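Local atomic coordinates of Dye-decolorizing peroxidase (Irpex lacteus, PDB entry 7D8M), a protein that probably acts as a dye-decolorizing (DyP-type) heme peroxidase, with heme b bound in its pocket. Residues K22-F27 with N127-T132; T108-F113 with I149-D154; A156-N161 with G337-P342; R222-L227 with Q426-N431. All coordinates share one frame; numbering follows the deposited sequence.

Contact 1 (K22-F27 with N127-T132)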
# COMPACT_ATOMS: atom_id res chain seq x y z
N LYS A 22 -13.12 5.60 4.05
CA LYS A 22 -14.39 5.76 3.38
C LYS A 22 -14.63 4.57 2.46
O LYS A 22 -13.71 4.02 1.87
CB LYS A 22 -14.41 7.07 2.61
CG LYS A 22 -14.43 8.28 3.51
CD LYS A 22 -15.77 8.40 4.21
CE LYS A 22 -16.11 9.86 4.48
NZ LYS A 22 -17.53 10.02 4.90
N ASP A 23 -15.91 4.19 2.34
CA ASP A 23 -16.28 3.01 1.57
C ASP A 23 -15.92 3.15 0.09
O ASP A 23 -15.64 2.15 -0.57
CB ASP A 23 -17.77 2.76 1.73
CG ASP A 23 -18.15 1.31 1.59
OD1 ASP A 23 -17.77 0.49 2.46
OD2 ASP A 23 -18.85 1.00 0.60
N LYS A 24 -15.95 4.37 -0.44
CA LYS A 24 -15.69 4.66 -1.85
C LYS A 24 -14.53 5.64 -1.96
O LYS A 24 -14.54 6.68 -1.31
CB LYS A 24 -16.93 5.25 -2.54
CG LYS A 24 -18.27 4.58 -2.19
CD LYS A 24 -18.43 3.22 -2.91
CE LYS A 24 -19.63 2.44 -2.37
NZ LYS A 24 -19.77 1.09 -3.00
N GLU A 25 -13.55 5.32 -2.80
CA GLU A 25 -12.39 6.19 -2.98
C GLU A 25 -12.13 6.39 -4.46
O GLU A 25 -11.92 5.42 -5.19
CB GLU A 25 -11.14 5.62 -2.28
CG GLU A 25 -10.04 6.68 -2.15
CD GLU A 25 -8.76 6.18 -1.52
OE1 GLU A 25 -8.65 4.98 -1.17
OE2 GLU A 25 -7.83 7.01 -1.37
N LYS A 26 -12.17 7.65 -4.90
CA LYS A 26 -11.92 8.02 -6.28
C LYS A 26 -10.52 8.61 -6.41
O LYS A 26 -10.13 9.46 -5.60
CB LYS A 26 -12.96 9.05 -6.75
CG LYS A 26 -12.94 9.41 -8.23
CD LYS A 26 -14.14 10.30 -8.56
CE LYS A 26 -14.78 10.03 -9.89
NZ LYS A 26 -15.07 8.63 -10.22
N PHE A 27 -9.78 8.17 -7.42
CA PHE A 27 -8.44 8.68 -7.70
C PHE A 27 -8.51 9.48 -8.99
O PHE A 27 -8.81 8.91 -10.05
CB PHE A 27 -7.43 7.54 -7.84
CG PHE A 27 -7.21 6.77 -6.58
CD1 PHE A 27 -8.07 5.74 -6.21
CD2 PHE A 27 -6.14 7.07 -5.74
CE1 PHE A 27 -7.87 5.03 -5.04
CE2 PHE A 27 -5.93 6.37 -4.56
CZ PHE A 27 -6.80 5.34 -4.21
N ASN A 127 -18.98 8.11 1.05
CA ASN A 127 -19.84 6.95 1.27
C ASN A 127 -20.66 6.57 0.04
O ASN A 127 -21.35 5.55 0.07
CB ASN A 127 -20.83 7.20 2.41
CG ASN A 127 -20.15 7.37 3.75
OD1 ASN A 127 -18.94 7.16 3.86
ND2 ASN A 127 -20.92 7.75 4.77
N ASP A 128 -20.62 7.37 -1.02
CA ASP A 128 -21.39 7.10 -2.22
C ASP A 128 -20.58 7.57 -3.41
O ASP A 128 -20.03 8.67 -3.39
CB ASP A 128 -22.76 7.80 -2.19
CG ASP A 128 -23.74 7.24 -3.23
OD1 ASP A 128 -23.41 7.22 -4.44
OD2 ASP A 128 -24.85 6.82 -2.84
N GLU A 129 -20.52 6.73 -4.46
CA GLU A 129 -19.90 7.14 -5.71
C GLU A 129 -20.56 8.38 -6.29
O GLU A 129 -19.93 9.08 -7.10
CB GLU A 129 -19.95 5.99 -6.71
CG GLU A 129 -19.06 4.84 -6.28
CD GLU A 129 -19.06 3.67 -7.26
OE1 GLU A 129 -20.01 3.58 -8.08
OE2 GLU A 129 -18.12 2.85 -7.19
N SER A 130 -21.81 8.67 -5.91
CA SER A 130 -22.45 9.91 -6.32
C SER A 130 -21.70 11.12 -5.77
O SER A 130 -21.52 12.12 -6.48
CB SER A 130 -23.91 9.92 -5.88
OG SER A 130 -24.36 11.25 -5.72
N ILE A 131 -21.27 11.05 -4.51
CA ILE A 131 -20.59 12.19 -3.90
C ILE A 131 -19.16 12.33 -4.44
O ILE A 131 -18.70 13.45 -4.70
CB ILE A 131 -20.60 12.07 -2.37
CG1 ILE A 131 -22.04 12.07 -1.85
CG2 ILE A 131 -19.84 13.21 -1.73
CD1 ILE A 131 -22.12 11.94 -0.36
N THR A 132 -18.43 11.22 -4.61
CA THR A 132 -17.09 11.35 -5.19
C THR A 132 -17.17 11.90 -6.61
O THR A 132 -16.30 12.67 -7.03
CB THR A 132 -16.33 10.01 -5.19
OG1 THR A 132 -16.99 9.09 -6.06
CG2 THR A 132 -16.19 9.44 -3.78
O HOH W 1 -19.79 10.50 3.04
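Lys26 starts out antiperiplanar (chi1 -173°, CG opposite the backbone N), which carries it over Thr132, whereas Lys24 bends sharply at its second torsion (chi2 -75°) and lays its methylenes against the turn from Asn127 to Glu129. The setting is the ferredoxin-like fold of the DyP alpha+beta barrel domain: strand 24-32 lies beside strand 120-126 in an antiparallel sheet, and helix 129-143, which follows the latter strand, packs back over the sheet. Lysines serve here largely through their aliphatic carbons. Lys26 CB meets Thr132 CB at 3.8 Å, and further along the chain Lys26 CD lies 3.6 Å from Thr132 O; its ammonium passes on to a salt bridge with Asp152, and to Asp154, at a separation so short that the detail there is doubtful. Lys24 and Glu129 cross at about a right angle, with Lys24 CD 3.8 Å from Glu129 CG. Their charged ends stop short of contact, so any attraction between them is probably diffuse. The helix start is fixed by Asp128 as N-cap: Ser130 N donates to Asp128 OD1 at 2.6 Å and 167°, reaching the anti side of the carboxylate, while Asp128 O takes the N-H groups of both Ile131 and Thr132. At the outer end, Lys22 also makes a cation-pi contact with Phe67. Its direct bond from NZ to Asn127 OD1 is weak, at 3.4 Å, but a water strengthens the connection, accepting from Lys22 NZ at 3.0 Å and from Asn127 N at 3.2 Å.

Contact 2 (T108-F113 with I149-D154)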
# COMPACT_ATOMS: atom_id res chain seq x y z
N THR A 108 1.99 -3.93 -19.57
CA THR A 108 0.72 -4.07 -18.87
C THR A 108 0.27 -2.77 -18.20
O THR A 108 -0.77 -2.77 -17.53
CB THR A 108 0.81 -5.21 -17.84
OG1 THR A 108 1.80 -4.92 -16.84
CG2 THR A 108 1.17 -6.52 -18.54
N TRP A 109 0.99 -1.66 -18.39
CA TRP A 109 0.66 -0.41 -17.71
C TRP A 109 -0.51 0.30 -18.38
O TRP A 109 -0.63 0.30 -19.60
CB TRP A 109 1.86 0.53 -17.70
CG TRP A 109 2.80 0.31 -16.60
CD1 TRP A 109 3.21 -0.89 -16.09
CD2 TRP A 109 3.48 1.32 -15.84
NE1 TRP A 109 4.10 -0.70 -15.07
CE2 TRP A 109 4.28 0.65 -14.89
CE3 TRP A 109 3.47 2.71 -15.86
CZ2 TRP A 109 5.07 1.34 -13.97
CZ3 TRP A 109 4.26 3.39 -14.95
CH2 TRP A 109 5.04 2.71 -14.01
N GLU A 110 -1.38 0.89 -17.56
CA GLU A 110 -2.32 1.88 -18.07
C GLU A 110 -1.56 2.96 -18.83
O GLU A 110 -0.52 3.44 -18.37
CB GLU A 110 -3.10 2.52 -16.92
CG GLU A 110 -3.92 1.55 -16.10
CD GLU A 110 -5.11 0.97 -16.85
OE1 GLU A 110 -5.61 1.62 -17.80
OE2 GLU A 110 -5.53 -0.16 -16.48
N GLU A 111 -2.09 3.34 -19.99
CA GLU A 111 -1.35 4.24 -20.88
C GLU A 111 -1.02 5.56 -20.21
O GLU A 111 0.10 6.08 -20.35
CB GLU A 111 -2.15 4.47 -22.16
CG GLU A 111 -1.44 5.34 -23.18
CD GLU A 111 -0.15 4.71 -23.69
OE1 GLU A 111 -0.06 3.46 -23.72
OE2 GLU A 111 0.77 5.47 -24.07
N ALA A 112 -1.97 6.13 -19.45
CA ALA A 112 -1.76 7.44 -18.84
C ALA A 112 -0.54 7.49 -17.94
O ALA A 112 0.03 8.57 -17.75
CB ALA A 112 -3.00 7.85 -18.04
N PHE A 113 -0.11 6.36 -17.39
CA PHE A 113 1.04 6.34 -16.51
C PHE A 113 2.37 6.17 -17.24
O PHE A 113 3.43 6.35 -16.62
CB PHE A 113 0.90 5.20 -15.48
CG PHE A 113 -0.20 5.42 -14.49
CD1 PHE A 113 -0.23 6.57 -13.71
CD2 PHE A 113 -1.20 4.48 -14.33
CE1 PHE A 113 -1.25 6.78 -12.80
CE2 PHE A 113 -2.22 4.68 -13.41
CZ PHE A 113 -2.25 5.84 -12.65
N ILE A 149 -7.96 15.80 -16.75
CA ILE A 149 -7.98 14.52 -16.05
C ILE A 149 -7.52 13.46 -17.04
O ILE A 149 -8.13 13.28 -18.09
CB ILE A 149 -9.37 14.20 -15.50
CG1 ILE A 149 -9.70 15.16 -14.35
CG2 ILE A 149 -9.43 12.72 -15.04
CD1 ILE A 149 -11.17 15.18 -13.94
N VAL A 150 -6.41 12.80 -16.72
CA VAL A 150 -5.85 11.80 -17.61
C VAL A 150 -6.23 10.38 -17.20
O VAL A 150 -6.10 9.46 -18.02
CB VAL A 150 -4.31 11.94 -17.71
CG1 VAL A 150 -3.94 13.36 -18.17
CG2 VAL A 150 -3.68 11.66 -16.37
N TYR A 151 -6.71 10.18 -15.98
CA TYR A 151 -7.13 8.85 -15.53
C TYR A 151 -8.01 9.02 -14.31
O TYR A 151 -7.64 9.75 -13.38
CB TYR A 151 -5.92 7.98 -15.19
CG TYR A 151 -6.28 6.53 -14.94
CD1 TYR A 151 -7.07 5.83 -15.85
CD2 TYR A 151 -5.85 5.87 -13.81
CE1 TYR A 151 -7.41 4.51 -15.64
CE2 TYR A 151 -6.18 4.54 -13.58
CZ TYR A 151 -6.97 3.87 -14.50
OH TYR A 151 -7.31 2.56 -14.28
N ASP A 152 -9.16 8.35 -14.30
CA ASP A 152 -10.18 8.53 -13.26
C ASP A 152 -10.59 7.15 -12.78
O ASP A 152 -11.36 6.46 -13.46
CB ASP A 152 -11.37 9.32 -13.81
CG ASP A 152 -12.32 9.80 -12.72
OD1 ASP A 152 -12.38 9.16 -11.66
OD2 ASP A 152 -13.01 10.82 -12.94
N LEU A 153 -10.10 6.74 -11.61
CA LEU A 153 -10.27 5.37 -11.11
C LEU A 153 -11.15 5.37 -9.86
O LEU A 153 -10.85 6.05 -8.88
CB LEU A 153 -8.92 4.73 -10.80
CG LEU A 153 -9.03 3.37 -10.11
CD1 LEU A 153 -9.65 2.38 -11.07
CD2 LEU A 153 -7.66 2.87 -9.64
N ASP A 154 -12.25 4.62 -9.91
CA ASP A 154 -13.09 4.40 -8.74
C ASP A 154 -12.70 3.10 -8.04
O ASP A 154 -12.57 2.06 -8.69
CB ASP A 154 -14.57 4.34 -9.12
CG ASP A 154 -15.09 5.67 -9.63
OD1 ASP A 154 -14.79 6.70 -9.00
OD2 ASP A 154 -15.77 5.70 -10.68
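Tyr151 is the pivot of this contact, its side chain reaching from strand 147-156 to meet Ala112, Phe113 and Glu110 in turn. Placing CG anti to the backbone N (chi1 -170°) swings the ring towards the 108-113 loop. At its base, Tyr151 CB packs on Ala112 CB at 4.1 Å; the same methyl lies 3.5 Å from Val150 O and also touches the Val150 side chain. Halfway along, Tyr151 CD2 meets Phe113 CZ at 3.8 Å. The two rings are steeply inclined, with planes at 77° and centroids 5.5 Å apart, in an oblique pairing. At the far end the bent chain of Glu110 crosses the tyrosine, its carboxylate nearly parallel to the ring plane (17°) and Glu110 CD 3.7 Å from Tyr151 OH. This is packing: the polar partner of Glu110 OE2 is Lys223. A classic beta bulge, in which Val150 and Tyr151 both face Phe29 of strand 24-32, accounts for the two successive side chains turning towards the loop. The loop, running from helix 95-102 to strand 120-126, thus bridges two sheets: Phe113 reaches Phe29 in one and Phe221 of strand 217-226 in the other, while Glu110 pairs through its backbone with Asn431 of strand 428-438.

Contact 3 (A156-N161 with G337-P342)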
# COMPACT_ATOMS: atom_id res chain seq x y z
N ALA A 156 -13.65 0.76 -4.36
CA ALA A 156 -14.72 0.58 -3.38
C ALA A 156 -14.41 -0.60 -2.48
O ALA A 156 -13.85 -1.61 -2.93
CB ALA A 156 -16.07 0.37 -4.08
N ALA A 157 -14.76 -0.46 -1.20
CA ALA A 157 -14.66 -1.60 -0.30
C ALA A 157 -15.59 -2.71 -0.77
O ALA A 157 -16.67 -2.46 -1.33
CB ALA A 157 -15.01 -1.20 1.14
N ARG A 158 -15.16 -3.96 -0.55
CA ARG A 158 -15.96 -5.09 -0.98
C ARG A 158 -17.21 -5.19 -0.11
O ARG A 158 -17.26 -4.64 0.99
CB ARG A 158 -15.12 -6.37 -0.92
CG ARG A 158 -14.00 -6.34 -1.96
CD ARG A 158 -13.28 -7.69 -2.10
NE ARG A 158 -14.23 -8.78 -2.26
CZ ARG A 158 -14.07 -10.00 -1.76
NH1 ARG A 158 -12.99 -10.29 -1.03
NH2 ARG A 158 -14.98 -10.93 -1.97
N PRO A 159 -18.25 -5.87 -0.59
CA PRO A 159 -19.55 -5.81 0.09
C PRO A 159 -19.72 -6.85 1.20
O PRO A 159 -19.06 -7.90 1.23
CB PRO A 159 -20.55 -6.07 -1.05
CG PRO A 159 -19.80 -6.95 -2.00
CD PRO A 159 -18.34 -6.57 -1.89
N GLY A 160 -20.61 -6.52 2.13
CA GLY A 160 -21.04 -7.50 3.12
C GLY A 160 -19.92 -7.93 4.06
O GLY A 160 -19.12 -7.12 4.52
N ASN A 161 -19.87 -9.24 4.34
CA ASN A 161 -18.85 -9.74 5.25
C ASN A 161 -17.45 -9.74 4.64
O ASN A 161 -16.50 -10.09 5.34
CB ASN A 161 -19.20 -11.15 5.77
CG ASN A 161 -19.42 -12.17 4.65
OD1 ASN A 161 -19.00 -11.99 3.50
ND2 ASN A 161 -20.10 -13.27 4.99
N GLY A 337 -4.65 1.86 0.68
CA GLY A 337 -5.33 1.60 -0.56
C GLY A 337 -6.70 1.00 -0.36
O GLY A 337 -7.12 0.70 0.75
N THR A 338 -7.40 0.81 -1.48
CA THR A 338 -8.77 0.32 -1.53
C THR A 338 -8.93 -0.64 -2.71
O THR A 338 -8.45 -0.34 -3.81
CB THR A 338 -9.77 1.48 -1.68
OG1 THR A 338 -9.50 2.47 -0.68
CG2 THR A 338 -11.21 1.01 -1.56
N PRO A 339 -9.59 -1.78 -2.51
CA PRO A 339 -9.92 -2.64 -3.66
C PRO A 339 -10.69 -1.89 -4.73
O PRO A 339 -11.39 -0.91 -4.46
CB PRO A 339 -10.77 -3.77 -3.04
CG PRO A 339 -10.46 -3.75 -1.58
CD PRO A 339 -10.04 -2.34 -1.22
N TYR A 340 -10.53 -2.34 -5.98
CA TYR A 340 -11.29 -1.79 -7.09
C TYR A 340 -11.88 -2.93 -7.90
O TYR A 340 -11.36 -4.05 -7.90
CB TYR A 340 -10.42 -0.86 -7.99
CG TYR A 340 -9.47 -1.56 -8.97
CD1 TYR A 340 -9.91 -2.00 -10.22
CD2 TYR A 340 -8.14 -1.77 -8.64
CE1 TYR A 340 -9.03 -2.64 -11.11
CE2 TYR A 340 -7.25 -2.41 -9.52
CZ TYR A 340 -7.71 -2.85 -10.74
OH TYR A 340 -6.84 -3.46 -11.61
N GLY A 341 -13.00 -2.64 -8.58
CA GLY A 341 -13.64 -3.61 -9.43
C GLY A 341 -14.73 -4.41 -8.74
O GLY A 341 -14.80 -4.48 -7.51
N PRO A 342 -15.60 -5.03 -9.52
CA PRO A 342 -16.72 -5.78 -8.94
C PRO A 342 -16.30 -7.15 -8.42
O PRO A 342 -15.16 -7.60 -8.58
CB PRO A 342 -17.68 -5.92 -10.13
CG PRO A 342 -16.77 -6.02 -11.30
CD PRO A 342 -15.58 -5.13 -10.99
O HOH W 2 -13.86 -3.01 -5.25
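Thr338 lays its CG2 methyl over the backbone of Ala156, 3.7 Å from Ala156 C, and also reaches Ala157 N at 3.9 Å. The methyl stands anti to the threonine's own backbone N, which places the hydroxyl OG1 beside that nitrogen and directs it to a different partner, the carboxylate of Glu25. One residue on, Pro339 takes over: its carbonyl accepts from Ala156 N, with Ala156 N to Pro339 O at 2.8 Å. The hydrogen bond is bent, 143° at the hydrogen, and the donor is tilted 16° from the carbonyl plane. This bond joins the two ferredoxin-like halves of a DyP peroxidase at their margins, since strand 147-156 is an outermost strand of one four-stranded antiparallel sheet and strand 334-340 of the other. The second strand also carries Arg335, which binds heme b, while Tyr340 points away from the junction, and its OH hydrogen-bonds to Asp357 and Lys223. Carbonyls crowd the junction, and Ala156 O lies 3.0 Å from Pro339 O, two acceptors that cannot bond to each other. A water offers compensation, donating to Ala156 O at 2.7 Å and to Gly341 O at 2.9 Å, and so continues the link past the end of the strand. Pro339 CB lies 3.8 Å from Ala156 O, and Arg158 CG approaches Pro339 CB at 4.3 Å. Beyond its CG, Arg158 turns its guanidinium to salt bridges with Glu343 and Glu162.

Contact 4 (R222-L227 with Q426-N431); sequences RKLKQL and QVIISN. With HEM (protoporphyrin IX containing Fe), chain B.
Lys225 and Ile429 exchange both backbone hydrogen bonds, Lys225 N to Ile429 O and Ile429 N to Lys225 O, each 2.8 Å long. They form the hydrogen-bonded pair at the middle of an antiparallel ladder between strands 217-226 and 428-438, in the ferredoxin-like half that carries the heme. Flanking bonds continue the pattern: Asn431 N donates to Lys223 O, and Leu227 N to Val427 O in a nearly straight bond (168°). Side chains add to it. Extended as far as CE and turned at chi4 (-76°), Lys223 brings NZ 2.7 Å from Asn431 OD1, tilted 29° from the carbonyl plane; the same ammonium is also held by Glu110, Asp357 and Tyr340, so its charge is probably well compensated. Asn431 ND2 donates to Thr108 O, and a water accepts from Lys225 NZ, with a weak bond from Asn431 ND2 besides. Ser430 OG sits over one face of the Arg222 guanidinium, 3.0 Å from Arg222 NH2 but at a poor angle for bonding. Both groups are satisfied instead by Asp104, which forms a salt bridge with Arg222 and a hydrogen bond with Ser430 OG. On the opposite face of the sheet from Lys225 and Ile429, Leu224, Gln226 and Ile428 line the heme pocket. Gln226 NE2 is hydrogen-bonded to Glu166 while passing 3.6 Å from heme CMB, and Ile428 CD1 rests 3.4 Å from heme CAB, at the base of a vinyl group.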
# COMPACT_ATOMS: atom_id res chain seq x y z
N ARG A 222 -0.05 2.42 -6.94
CA ARG A 222 0.04 1.31 -7.88
C ARG A 222 -1.35 0.77 -8.14
O ARG A 222 -2.07 0.44 -7.20
CB ARG A 222 0.93 0.17 -7.35
CG ARG A 222 2.33 0.56 -6.96
CD ARG A 222 3.31 -0.55 -7.38
NE ARG A 222 3.80 -0.23 -8.70
CZ ARG A 222 4.33 -1.05 -9.58
NH1 ARG A 222 4.53 -2.35 -9.31
NH2 ARG A 222 4.68 -0.55 -10.75
N LYS A 223 -1.74 0.69 -9.41
CA LYS A 223 -2.93 -0.06 -9.79
C LYS A 223 -2.51 -1.52 -10.00
O LYS A 223 -1.84 -1.84 -10.98
CB LYS A 223 -3.55 0.50 -11.06
CG LYS A 223 -4.80 -0.25 -11.47
CD LYS A 223 -5.53 0.43 -12.63
CE LYS A 223 -6.78 -0.34 -13.01
NZ LYS A 223 -6.46 -1.58 -13.77
N LEU A 224 -2.92 -2.40 -9.07
CA LEU A 224 -2.51 -3.81 -9.06
C LEU A 224 -3.71 -4.69 -9.38
O LEU A 224 -4.57 -4.92 -8.53
CB LEU A 224 -1.89 -4.18 -7.71
CG LEU A 224 -0.67 -3.32 -7.33
CD1 LEU A 224 -0.17 -3.69 -5.95
CD2 LEU A 224 0.45 -3.41 -8.38
N LYS A 225 -3.76 -5.14 -10.63
CA LYS A 225 -4.83 -6.01 -11.10
C LYS A 225 -4.69 -7.41 -10.50
O LYS A 225 -3.58 -7.93 -10.39
CB LYS A 225 -4.79 -6.09 -12.62
CG LYS A 225 -5.75 -7.06 -13.26
CD LYS A 225 -5.38 -7.26 -14.74
CE LYS A 225 -6.60 -7.32 -15.65
NZ LYS A 225 -6.25 -6.84 -17.02
N GLN A 226 -5.81 -8.02 -10.11
CA GLN A 226 -5.80 -9.31 -9.43
C GLN A 226 -6.58 -10.35 -10.22
O GLN A 226 -7.72 -10.10 -10.63
CB GLN A 226 -6.38 -9.20 -8.01
CG GLN A 226 -5.45 -8.52 -7.02
CD GLN A 226 -6.10 -8.24 -5.68
OE1 GLN A 226 -6.51 -7.11 -5.40
NE2 GLN A 226 -6.19 -9.28 -4.84
N LEU A 227 -5.98 -11.54 -10.37
CA LEU A 227 -6.58 -12.67 -11.08
C LEU A 227 -7.05 -13.66 -10.02
O LEU A 227 -6.33 -14.59 -9.65
CB LEU A 227 -5.58 -13.31 -12.04
CG LEU A 227 -4.80 -12.38 -12.98
CD1 LEU A 227 -3.93 -13.16 -13.96
CD2 LEU A 227 -5.77 -11.41 -13.71
N GLN A 426 1.56 -15.77 -12.06
CA GLN A 426 1.38 -14.37 -11.71
C GLN A 426 -0.11 -14.11 -11.48
O GLN A 426 -0.91 -14.24 -12.41
CB GLN A 426 1.96 -13.50 -12.82
CG GLN A 426 1.81 -12.01 -12.61
CD GLN A 426 2.74 -11.23 -13.52
OE1 GLN A 426 2.62 -11.29 -14.74
NE2 GLN A 426 3.69 -10.51 -12.92
N VAL A 427 -0.49 -13.80 -10.25
CA VAL A 427 -1.88 -13.50 -9.92
C VAL A 427 -2.12 -12.02 -9.67
O VAL A 427 -3.29 -11.61 -9.53
CB VAL A 427 -2.36 -14.33 -8.71
CG1 VAL A 427 -2.36 -15.81 -9.06
CG2 VAL A 427 -1.46 -14.06 -7.52
N ILE A 428 -1.06 -11.23 -9.60
CA ILE A 428 -1.13 -9.78 -9.46
C ILE A 428 -0.33 -9.18 -10.60
O ILE A 428 0.84 -9.53 -10.79
CB ILE A 428 -0.58 -9.32 -8.09
CG1 ILE A 428 -1.51 -9.79 -6.98
CG2 ILE A 428 -0.40 -7.81 -8.07
CD1 ILE A 428 -0.95 -9.58 -5.61
N ILE A 429 -0.96 -8.31 -11.37
CA ILE A 429 -0.34 -7.72 -12.54
C ILE A 429 -0.33 -6.22 -12.33
O ILE A 429 -1.38 -5.61 -12.10
CB ILE A 429 -1.07 -8.10 -13.83
CG1 ILE A 429 -0.90 -9.61 -14.08
CG2 ILE A 429 -0.53 -7.33 -15.01
CD1 ILE A 429 -1.76 -10.14 -15.17
N SER A 430 0.86 -5.62 -12.37
CA SER A 430 0.99 -4.18 -12.21
C SER A 430 0.48 -3.47 -13.46
O SER A 430 0.99 -3.72 -14.55
CB SER A 430 2.44 -3.79 -11.94
OG SER A 430 2.56 -2.38 -11.88
N ASN A 431 -0.52 -2.61 -13.29
CA ASN A 431 -0.92 -1.68 -14.34
C ASN A 431 -0.27 -0.32 -14.17
O ASN A 431 -0.73 0.66 -14.76
CB ASN A 431 -2.45 -1.53 -14.37
CG ASN A 431 -3.18 -2.83 -14.71
OD1 ASN A 431 -4.28 -3.07 -14.22
ND2 ASN A 431 -2.57 -3.66 -15.55
CHA HEM B . 0.06 -6.97 4.36
CHB HEM B . -2.48 -8.32 0.46
CHC HEM B . 0.38 -5.54 -2.32
CHD HEM B . 3.20 -4.59 1.51
C1A HEM B . -0.89 -7.56 3.56
C2A HEM B . -2.00 -8.39 4.01
C3A HEM B . -2.70 -8.75 2.93
C4A HEM B . -2.07 -8.16 1.76
CMA HEM B . -3.97 -9.63 2.87
CAA HEM B . -2.28 -8.75 5.49
CBA HEM B . -3.18 -7.70 6.14
CGA HEM B . -2.38 -6.74 7.00
O1A HEM B . -1.40 -7.18 7.65
O2A HEM B . -2.73 -5.53 7.06
C1B HEM B . -1.95 -7.65 -0.62
C2B HEM B . -2.49 -7.67 -1.96
C3B HEM B . -1.69 -6.91 -2.73
C4B HEM B . -0.63 -6.38 -1.89
CMB HEM B . -3.75 -8.49 -2.36
CAB HEM B . -1.80 -6.56 -4.23
CBB HEM B . -2.94 -6.68 -4.93
C1C HEM B . 1.44 -5.09 -1.55
C2C HEM B . 2.60 -4.36 -2.02
C3C HEM B . 3.38 -4.09 -0.96
C4C HEM B . 2.74 -4.67 0.21
CMC HEM B . 2.82 -3.96 -3.50
CAC HEM B . 4.75 -3.36 -0.88
CBC HEM B . 5.59 -3.26 -1.93
C1D HEM B . 2.53 -5.05 2.63
C2D HEM B . 2.84 -4.75 4.01
C3D HEM B . 1.98 -5.41 4.79
C4D HEM B . 1.08 -6.15 3.93
CMD HEM B . 3.98 -3.85 4.53
CAD HEM B . 1.96 -5.39 6.34
CBD HEM B . 2.88 -6.50 6.84
CGD HEM B . 3.00 -6.49 8.35
O1D HEM B . 3.01 -7.59 8.96
O2D HEM B . 3.08 -5.38 8.96
NA HEM B . -0.97 -7.45 2.19
NB HEM B . -0.81 -6.85 -0.61
NC HEM B . 1.57 -5.26 -0.19
ND HEM B . 1.43 -5.89 2.61
FE HEM B . 0.40 -6.50 0.95
O HOH W 3 -3.18 -6.24 -17.52

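The four contacts grade from core to surface. Contact 4 is buried, joins neighbouring strands of the heme-side sheet and relies on a regular backbone ladder; contact 2 lies near the surface and depends on packing, without hydrogen bonds between its segments. Contacts 1 and 3 are intermediate, one a helix set on its sheet through lysine methylenes, the other a single backbone bond and a water between two sheet margins. Strand 147-156 and the residue after it tie contacts 1, 2 and 3 together: Phe27 N bonds Leu153 O, and Ala157 N donates to Asp23 O. Lys223 joins contact 4 to Tyr340 in contact 3 and Glu110 in contact 2, whereas contacts 1 and 4 do not touch.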